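Local structure of DSBA-like thioredoxin domain-containing protein (Pseudomonas aeruginosa PAO1, 5HFI) at residues L7-C20 / L175-R187. The protein probably acts as a thioredoxin-fold disulfide reductase of the cytosol, and can hold glutathione in a mixed disulfide with its reactive cysteine. Sequence-based numbering, arbitrary orientation.
Sequences LTLHYLYDPLCGWC and LGAAGFPTFALER. With GSH (glutathione), chain B.
Phe180 O takes a 2.6 Å hydrogen bond from N2 of glutathione and lies 3.5 Å from Cys17 SG, which is joined to glutathione SG2 by a mixed disulfide. Phe180 N answers with a bond to the peptide's O2, so one residue grips glutathione through both backbone polar atoms. The peptide bond before Pro181 is cis; Pro181 CD packs 3.5 Å from Trp19 CB, while one face of the Trp19 indole carries glutathione CA1. Cys20 SG sits 3.5 Å from Phe180 CB and accepts a bond from Asp14 N.

Strands 8-13 and 182-186 run antiparallel (159°), with paired backbone bonds at Thr8–Glu186, His10–Ala184 and Leu12–Thr182. On the sheet face that carries Leu9 and Leu185, the Tyr11 and Phe183 rings form an offset stack, planes 8° apart; Tyr11 CG, anti to its own N (chi1 178°), brings CD2 3.4 Å from Phe183 CE1. On the other face His10 NE2 reaches Glu186 OE1 at 3.1 Å, the oxygen within the imidazole plane but met from above the carboxylate, while ND1 bonds His41.

A CxxC motif at a helix start facing a cis-proline loop, both carried by neighbouring central strands, is the active-site signature of the thioredoxin fold.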
ATOM      1  N   LEU A   7      13.071  17.596   1.446  1.00 35.20           N
ATOM      2  CA  LEU A   7      11.983  17.113   2.287  1.00 29.98           C
ATOM      3  C   LEU A   7      11.383  15.838   1.705  1.00 27.66           C
ATOM      4  O   LEU A   7      10.940  15.819   0.557  1.00 26.96           O
ATOM      5  CB  LEU A   7      10.906  18.189   2.443  1.00 31.07           C
ATOM      6  CG  LEU A   7       9.862  17.915   3.525  1.00 40.10           C
ATOM      7  CD1 LEU A   7      10.540  17.784   4.864  1.00 44.78           C
ATOM      8  CD2 LEU A   7       8.829  19.021   3.577  1.00 44.76           C
ATOM      9  N   THR A   8      11.374  14.772   2.505  1.00 19.61           N
ATOM     10  CA  THR A   8      10.972  13.449   2.047  1.00 24.35           C
ATOM     11  C   THR A   8       9.897  12.885   2.965  1.00 22.10           C
ATOM     12  O   THR A   8      10.053  12.891   4.190  1.00 20.81           O
ATOM     13  CB  THR A   8      12.173  12.498   2.001  1.00 25.94           C
ATOM     14  OG1 THR A   8      13.128  12.975   1.044  1.00 33.48           O
ATOM     15  CG2 THR A   8      11.729  11.105   1.612  1.00 20.65           C
ATOM     16  N   LEU A   9       8.814  12.397   2.368  1.00 20.59           N
ATOM     17  CA  LEU A   9       7.739  11.746   3.102  1.00 14.00           C
ATOM     18  C   LEU A   9       7.895  10.238   2.965  1.00 13.80           C
ATOM     19  O   LEU A   9       7.781   9.696   1.860  1.00 18.56           O
ATOM     20  CB  LEU A   9       6.370  12.188   2.588  1.00 16.83           C
ATOM     21  CG  LEU A   9       5.181  11.519   3.282  1.00 15.06           C
ATOM     22  CD1 LEU A   9       5.071  11.988   4.727  1.00 16.82           C
ATOM     23  CD2 LEU A   9       3.889  11.781   2.527  1.00 14.60           C
ATOM     24  N   HIS A  10       8.163   9.568   4.079  1.00 14.58           N
ATOM     25  CA  HIS A  10       8.282   8.120   4.093  1.00 12.02           C
ATOM     26  C   HIS A  10       6.935   7.511   4.452  1.00 12.16           C
ATOM     27  O   HIS A  10       6.293   7.938   5.417  1.00 12.44           O
ATOM     28  CB  HIS A  10       9.353   7.675   5.087  1.00 12.77           C
ATOM     29  CG  HIS A  10      10.723   8.191   4.768  1.00 19.68           C
ATOM     30  ND1 HIS A  10      11.626   7.481   4.004  1.00 23.50           N
ATOM     31  CD2 HIS A  10      11.350   9.340   5.115  1.00 19.66           C
ATOM     32  CE1 HIS A  10      12.745   8.173   3.887  1.00 23.83           C
ATOM     33  NE2 HIS A  10      12.605   9.304   4.554  1.00 25.19           N
ATOM     34  N   TYR A  11       6.505   6.522   3.671  1.00 10.33           N
ATOM     35  CA  TYR A  11       5.217   5.862   3.866  1.00 11.60           C
ATOM     36  C   TYR A  11       5.464   4.381   4.123  1.00  9.34           C
ATOM     37  O   TYR A  11       5.879   3.650   3.217  1.00 10.88           O
ATOM     38  CB  TYR A  11       4.306   6.069   2.655  1.00 12.13           C
ATOM     39  CG  TYR A  11       2.957   5.384   2.758  1.00 13.28           C
ATOM     40  CD1 TYR A  11       2.352   4.832   1.637  1.00 10.95           C
ATOM     41  CD2 TYR A  11       2.289   5.289   3.974  1.00 14.54           C
ATOM     42  CE1 TYR A  11       1.120   4.208   1.718  1.00 11.02           C
ATOM     43  CE2 TYR A  11       1.054   4.664   4.064  1.00 17.49           C
ATOM     44  CZ  TYR A  11       0.478   4.125   2.932  1.00 14.35           C
ATOM     45  OH  TYR A  11      -0.745   3.501   3.008  1.00 12.13           O
ATOM     46  N   LEU A  12       5.223   3.950   5.359  1.00  9.41           N
ATOM     47  CA  LEU A  12       5.262   2.539   5.725  1.00  9.52           C
ATOM     48  C   LEU A  12       3.867   1.954   5.551  1.00  8.91           C
ATOM     49  O   LEU A  12       2.917   2.394   6.210  1.00 10.23           O
ATOM     50  CB  LEU A  12       5.746   2.368   7.164  1.00 12.56           C
ATOM     51  CG  LEU A  12       7.249   2.501   7.407  1.00 17.76           C
ATOM     52  CD1 LEU A  12       7.522   2.948   8.833  1.00 20.96           C
ATOM     53  CD2 LEU A  12       7.938   1.172   7.121  1.00 17.51           C
ATOM     54  N   TYR A  13       3.746   0.955   4.679  1.00 10.33           N
ATOM     55  CA  TYR A  13       2.452   0.445   4.258  1.00 11.29           C
ATOM     56  C   TYR A  13       2.489  -1.076   4.209  1.00 10.25           C
ATOM     57  O   TYR A  13       3.548  -1.704   4.301  1.00  9.37           O
ATOM     58  CB  TYR A  13       2.069   0.980   2.873  1.00  9.48           C
ATOM     59  CG  TYR A  13       2.887   0.335   1.775  1.00  9.59           C
ATOM     60  CD1 TYR A  13       2.395  -0.755   1.063  1.00 11.61           C
ATOM     61  CD2 TYR A  13       4.161   0.793   1.468  1.00 11.19           C
ATOM     62  CE1 TYR A  13       3.141  -1.362   0.080  1.00 13.44           C
ATOM     63  CE2 TYR A  13       4.914   0.196   0.477  1.00  9.14           C
ATOM     64  CZ  TYR A  13       4.398  -0.884  -0.212  1.00 13.01           C
ATOM     65  OH  TYR A  13       5.140  -1.488  -1.196  1.00 12.61           O
ATOM     66  N   ASP A  14       1.303  -1.664   4.035  1.00 10.60           N
ATOM     67  CA  ASP A  14       1.197  -3.041   3.595  1.00 11.13           C
ATOM     68  C   ASP A  14      -0.014  -3.136   2.681  1.00 11.29           C
ATOM     69  O   ASP A  14      -1.085  -2.603   3.026  1.00 13.89           O
ATOM     70  CB  ASP A  14       1.053  -4.036   4.738  1.00 13.43           C
ATOM     71  CG  ASP A  14       1.150  -5.463   4.265  1.00 18.15           C
ATOM     72  OD1 ASP A  14       0.099  -6.053   3.930  1.00 14.53           O
ATOM     73  OD2 ASP A  14       2.288  -5.975   4.189  1.00 19.02           O
ATOM     74  N   PRO A  15       0.108  -3.795   1.531  1.00 11.42           N
ATOM     75  CA  PRO A  15      -1.015  -3.827   0.581  1.00 10.40           C
ATOM     76  C   PRO A  15      -2.276  -4.484   1.124  1.00 12.81           C
ATOM     77  O   PRO A  15      -3.367  -4.184   0.625  1.00 13.14           O
ATOM     78  CB  PRO A  15      -0.453  -4.608  -0.619  1.00 15.77           C
ATOM     79  CG  PRO A  15       1.029  -4.621  -0.434  1.00 15.51           C
ATOM     80  CD  PRO A  15       1.276  -4.542   1.036  1.00 13.21           C
ATOM     81  N   LEU A  16      -2.174  -5.353   2.129  1.00 12.26           N
ATOM     82  CA  LEU A  16      -3.340  -6.029   2.684  1.00 10.53           C
ATOM     83  C   LEU A  16      -3.834  -5.393   3.978  1.00 16.46           C
ATOM     84  O   LEU A  16      -4.677  -5.979   4.666  1.00 16.88           O
ATOM     85  CB  LEU A  16      -3.034  -7.510   2.907  1.00 11.68           C
ATOM     86  CG  LEU A  16      -2.878  -8.299   1.600  1.00 16.09           C
ATOM     87  CD1 LEU A  16      -2.144  -9.604   1.825  1.00 23.03           C
ATOM     88  CD2 LEU A  16      -4.227  -8.563   0.970  1.00 17.15           C
ATOM     89  N   CYS A  17      -3.324  -4.214   4.323  1.00 12.62           N
ATOM     90  CA  CYS A  17      -3.774  -3.481   5.498  1.00 13.89           C
ATOM     91  C   CYS A  17      -4.941  -2.585   5.101  1.00 13.31           C
ATOM     92  O   CYS A  17      -4.789  -1.702   4.248  1.00 12.89           O
ATOM     93  CB  CYS A  17      -2.632  -2.655   6.086  1.00 13.85           C
ATOM     94  SG  CYS A  17      -3.145  -1.543   7.406  1.00 20.91           S
ATOM     95  N   GLY A  18      -6.106  -2.823   5.707  1.00 15.77           N
ATOM     96  CA  GLY A  18      -7.282  -2.042   5.356  1.00 13.97           C
ATOM     97  C   GLY A  18      -7.101  -0.558   5.615  1.00 12.26           C
ATOM     98  O   GLY A  18      -7.577   0.281   4.846  1.00 13.07           O
ATOM     99  N   TRP A  19      -6.409  -0.211   6.700  1.00 12.65           N
ATOM    100  CA  TRP A  19      -6.213   1.200   7.003  1.00 15.34           C
ATOM    101  C   TRP A  19      -5.267   1.863   6.010  1.00 13.02           C
ATOM    102  O   TRP A  19      -5.378   3.069   5.770  1.00 11.77           O
ATOM    103  CB  TRP A  19      -5.716   1.366   8.436  1.00 12.90           C
ATOM    104  CG  TRP A  19      -6.826   1.238   9.422  1.00 19.39           C
ATOM    105  CD1 TRP A  19      -7.030   0.218  10.304  1.00 23.94           C
ATOM    106  CD2 TRP A  19      -7.910   2.154   9.606  1.00 25.42           C
ATOM    107  NE1 TRP A  19      -8.170   0.450  11.037  1.00 31.88           N
ATOM    108  CE2 TRP A  19      -8.728   1.633  10.627  1.00 32.89           C
ATOM    109  CE3 TRP A  19      -8.264   3.370   9.011  1.00 24.26           C
ATOM    110  CZ2 TRP A  19      -9.878   2.284  11.066  1.00 33.72           C
ATOM    111  CZ3 TRP A  19      -9.409   4.014   9.448  1.00 26.60           C
ATOM    112  CH2 TRP A  19     -10.202   3.470  10.466  1.00 30.20           C
ATOM    113  N   CYS A  20      -4.341   1.103   5.420  1.00  9.65           N
ATOM    114  CA  CYS A  20      -3.535   1.662   4.340  1.00  9.93           C
ATOM    115  C   CYS A  20      -4.403   2.004   3.139  1.00 10.04           C
ATOM    116  O   CYS A  20      -4.215   3.048   2.506  1.00  9.62           O
ATOM    117  CB  CYS A  20      -2.424   0.692   3.945  1.00 10.01           C
ATOM    118  SG  CYS A  20      -1.104   0.593   5.168  1.00 14.32           S
ATOM    119  N   LEU A 175      11.527   4.016  14.849  1.00 17.56           N
ATOM    120  CA  LEU A 175      10.477   5.002  15.071  1.00 18.27           C
ATOM    121  C   LEU A 175       9.493   4.584  16.153  1.00 18.49           C
ATOM    122  O   LEU A 175       8.582   5.357  16.472  1.00 18.97           O
ATOM    123  CB  LEU A 175       9.719   5.266  13.765  1.00 14.09           C
ATOM    124  CG  LEU A 175      10.567   5.784  12.601  1.00 20.37           C
ATOM    125  CD1 LEU A 175       9.732   5.938  11.339  1.00 19.79           C
ATOM    126  CD2 LEU A 175      11.242   7.100  12.973  1.00 17.72           C
ATOM    127  N   GLY A 176       9.655   3.394  16.727  1.00 16.59           N
ATOM    128  CA  GLY A 176       8.657   2.878  17.643  1.00 17.46           C
ATOM    129  C   GLY A 176       7.306   2.648  17.010  1.00 20.14           C
ATOM    130  O   GLY A 176       6.303   2.550  17.722  1.00 22.04           O
ATOM    131  N   ALA A 177       7.250   2.555  15.683  1.00 19.74           N
ATOM    132  CA  ALA A 177       5.976   2.421  14.989  1.00 23.57           C
ATOM    133  C   ALA A 177       5.409   1.023  15.189  1.00 27.95           C
ATOM    134  O   ALA A 177       6.097   0.022  14.966  1.00 30.23           O
ATOM    135  CB  ALA A 177       6.150   2.717  13.500  1.00 25.66           C
ATOM    136  N   ALA A 178       4.146   0.957  15.608  1.00 28.84           N
ATOM    137  CA  ALA A 178       3.496  -0.319  15.877  1.00 35.14           C
ATOM    138  C   ALA A 178       2.930  -0.977  14.626  1.00 32.97           C
ATOM    139  O   ALA A 178       2.796  -2.205  14.590  1.00 29.36           O
ATOM    140  CB  ALA A 178       2.376  -0.132  16.905  1.00 38.24           C
ATOM    141  N   GLY A 179       2.594  -0.200  13.599  1.00 28.77           N
ATOM    142  CA  GLY A 179       2.021  -0.785  12.403  1.00 21.19           C
ATOM    143  C   GLY A 179       1.797   0.181  11.259  1.00 16.76           C
ATOM    144  O   GLY A 179       2.503   1.187  11.124  1.00 17.09           O
ATOM    145  N   PHE A 180       0.806  -0.127  10.431  1.00 14.24           N
ATOM    146  CA  PHE A 180       0.528   0.632   9.218  1.00 14.50           C
ATOM    147  C   PHE A 180      -0.901   1.164   9.246  1.00 14.24           C
ATOM    148  O   PHE A 180      -1.781   0.527   9.817  1.00 15.06           O
ATOM    149  CB  PHE A 180       0.729  -0.246   7.985  1.00 16.02           C
ATOM    150  CG  PHE A 180       1.777  -1.300   8.158  1.00 20.06           C
ATOM    151  CD1 PHE A 180       1.423  -2.585   8.527  1.00 19.72           C
ATOM    152  CD2 PHE A 180       3.113  -1.010   7.952  1.00 20.57           C
ATOM    153  CE1 PHE A 180       2.379  -3.558   8.692  1.00 20.59           C
ATOM    154  CE2 PHE A 180       4.077  -1.985   8.113  1.00 18.76           C
ATOM    155  CZ  PHE A 180       3.708  -3.259   8.485  1.00 18.71           C
ATOM    156  N   PRO A 181      -1.144   2.319   8.613  1.00 14.50           N
ATOM    157  CA  PRO A 181      -0.207   3.199   7.908  1.00 12.75           C
ATOM    158  C   PRO A 181       0.667   3.999   8.863  1.00 15.01           C
ATOM    159  O   PRO A 181       0.218   4.320   9.959  1.00 17.84           O
ATOM    160  CB  PRO A 181      -1.127   4.146   7.134  1.00 14.76           C
ATOM    161  CG  PRO A 181      -2.402   4.124   7.880  1.00 13.49           C
ATOM    162  CD  PRO A 181      -2.536   2.754   8.446  1.00 14.17           C
ATOM    163  N   THR A 182       1.892   4.317   8.450  1.00 11.85           N
ATOM    164  CA  THR A 182       2.753   5.227   9.200  1.00 14.22           C
ATOM    165  C   THR A 182       3.439   6.161   8.218  1.00 14.93           C
ATOM    166  O   THR A 182       4.080   5.702   7.267  1.00 10.82           O
ATOM    167  CB  THR A 182       3.791   4.467  10.034  1.00 14.47           C
ATOM    168  OG1 THR A 182       3.130   3.680  11.036  1.00 16.94           O
ATOM    169  CG2 THR A 182       4.746   5.439  10.715  1.00 16.99           C
ATOM    170  N   PHE A 183       3.289   7.465   8.438  1.00 10.78           N
ATOM    171  CA  PHE A 183       3.945   8.491   7.640  1.00 14.03           C
ATOM    172  C   PHE A 183       4.992   9.202   8.485  1.00 14.18           C
ATOM    173  O   PHE A 183       4.730   9.563   9.637  1.00 15.64           O
ATOM    174  CB  PHE A 183       2.941   9.522   7.113  1.00 11.84           C
ATOM    175  CG  PHE A 183       2.092   9.032   5.974  1.00 11.65           C
ATOM    176  CD1 PHE A 183       2.581   9.037   4.679  1.00 14.59           C
ATOM    177  CD2 PHE A 183       0.796   8.596   6.194  1.00 17.17           C
ATOM    178  CE1 PHE A 183       1.797   8.602   3.623  1.00 19.13           C
ATOM    179  CE2 PHE A 183       0.006   8.159   5.140  1.00 14.13           C
ATOM    180  CZ  PHE A 183       0.509   8.162   3.855  1.00 15.04           C
ATOM    181  N   ALA A 184       6.171   9.415   7.908  1.00 12.38           N
ATOM    182  CA  ALA A 184       7.240  10.120   8.601  1.00 14.66           C
ATOM    183  C   ALA A 184       7.888  11.106   7.643  1.00 18.43           C
ATOM    184  O   ALA A 184       8.208  10.750   6.506  1.00 18.01           O
ATOM    185  CB  ALA A 184       8.286   9.148   9.158  1.00 14.52           C
ATOM    186  N   LEU A 185       8.074  12.338   8.105  1.00 15.01           N
ATOM    187  CA  LEU A 185       8.649  13.406   7.300  1.00 16.46           C
ATOM    188  C   LEU A 185      10.124  13.560   7.648  1.00 23.76           C
ATOM    189  O   LEU A 185      10.479  13.666   8.826  1.00 20.44           O
ATOM    190  CB  LEU A 185       7.900  14.718   7.547  1.00 23.46           C
ATOM    191  CG  LEU A 185       7.849  15.769   6.439  1.00 29.45           C
ATOM    192  CD1 LEU A 185       7.359  15.162   5.135  1.00 24.96           C
ATOM    193  CD2 LEU A 185       6.950  16.922   6.862  1.00 29.61           C
ATOM    194  N   GLU A 186      10.981  13.563   6.629  1.00 18.39           N
ATOM    195  CA  GLU A 186      12.417  13.722   6.820  1.00 20.79           C
ATOM    196  C   GLU A 186      12.860  15.082   6.302  1.00 24.19           C
ATOM    197  O   GLU A 186      12.616  15.418   5.139  1.00 28.48           O
ATOM    198  CB  GLU A 186      13.210  12.619   6.117  1.00 28.66           C
ATOM    199  CG  GLU A 186      14.711  12.738   6.369  1.00 38.43           C
ATOM    200  CD  GLU A 186      15.527  11.673   5.666  1.00 46.53           C
ATOM    201  OE1 GLU A 186      15.082  11.174   4.611  1.00 45.35           O
ATOM    202  OE2 GLU A 186      16.621  11.339   6.169  1.00 54.01           O
ATOM    203  N   ARG A 187      13.521  15.849   7.164  1.00 29.11           N
ATOM    204  CA  ARG A 187      14.023  17.167   6.800  1.00 29.58           C
ATOM    205  C   ARG A 187      15.545  17.171   6.730  1.00 34.24           C
ATOM    206  O   ARG A 187      16.220  17.150   7.759  1.00 38.03           O
ATOM    207  CB  ARG A 187      13.542  18.219   7.801  1.00 37.53           C
ATOM    208  CG  ARG A 187      12.036  18.273   7.964  1.00 43.11           C
ATOM    209  CD  ARG A 187      11.622  19.047   9.203  1.00 49.45           C
ATOM    210  NE  ARG A 187      10.293  19.633   9.051  1.00 50.87           N
ATOM    211  CZ  ARG A 187       9.165  19.033   9.416  1.00 47.58           C
ATOM    212  NH1 ARG A 187       9.201  17.821   9.954  1.00 41.00           N
ATOM    213  NH2 ARG A 187       8.000  19.643   9.238  1.00 47.19           N
TER
HETATM  214  N1  GSH B 301      -4.594   3.586  11.674  1.00 32.11           N
HETATM  215  CA1 GSH B 301      -5.615   2.866  12.415  1.00 34.30           C
HETATM  216  C1  GSH B 301      -6.190   3.761  13.510  1.00 43.77           C
HETATM  217  O11 GSH B 301      -6.428   3.282  14.651  1.00 46.49           O
HETATM  218  O12 GSH B 301      -6.426   4.976  13.274  1.00 48.65           O
HETATM  219  CB1 GSH B 301      -4.998   1.620  13.044  1.00 29.61           C
HETATM  220  CG1 GSH B 301      -3.918   1.085  12.110  1.00 33.43           C
HETATM  221  CD1 GSH B 301      -3.811  -0.433  12.239  1.00 32.10           C
HETATM  222  OE1 GSH B 301      -4.278  -0.988  13.177  1.00 34.75           O
HETATM  223  N2  GSH B 301      -3.137  -1.192  11.203  1.00 26.75           N
HETATM  224  CA2 GSH B 301      -3.023  -2.634  11.316  1.00 25.77           C
HETATM  225  C2  GSH B 301      -1.759  -2.942  12.120  1.00 27.11           C
HETATM  226  O2  GSH B 301      -0.697  -2.610  11.706  1.00 21.67           O
HETATM  227  CB2 GSH B 301      -2.922  -3.264   9.925  1.00 28.35           C
HETATM  228  SG2 GSH B 301      -4.172  -2.580   8.791  1.00 33.81           S
HETATM  229  N3  GSH B 301      -1.857  -3.627  13.396  1.00 35.66           N
HETATM  230  CA3 GSH B 301      -0.660  -3.913  14.166  1.00 39.97           C
HETATM  231  C3  GSH B 301       0.212  -4.918  13.417  1.00 44.37           C
HETATM  232  O31 GSH B 301       1.445  -4.702  13.281  1.00 49.23           O
HETATM  233  O32 GSH B 301      -0.304  -5.960  12.937  1.00 46.51           O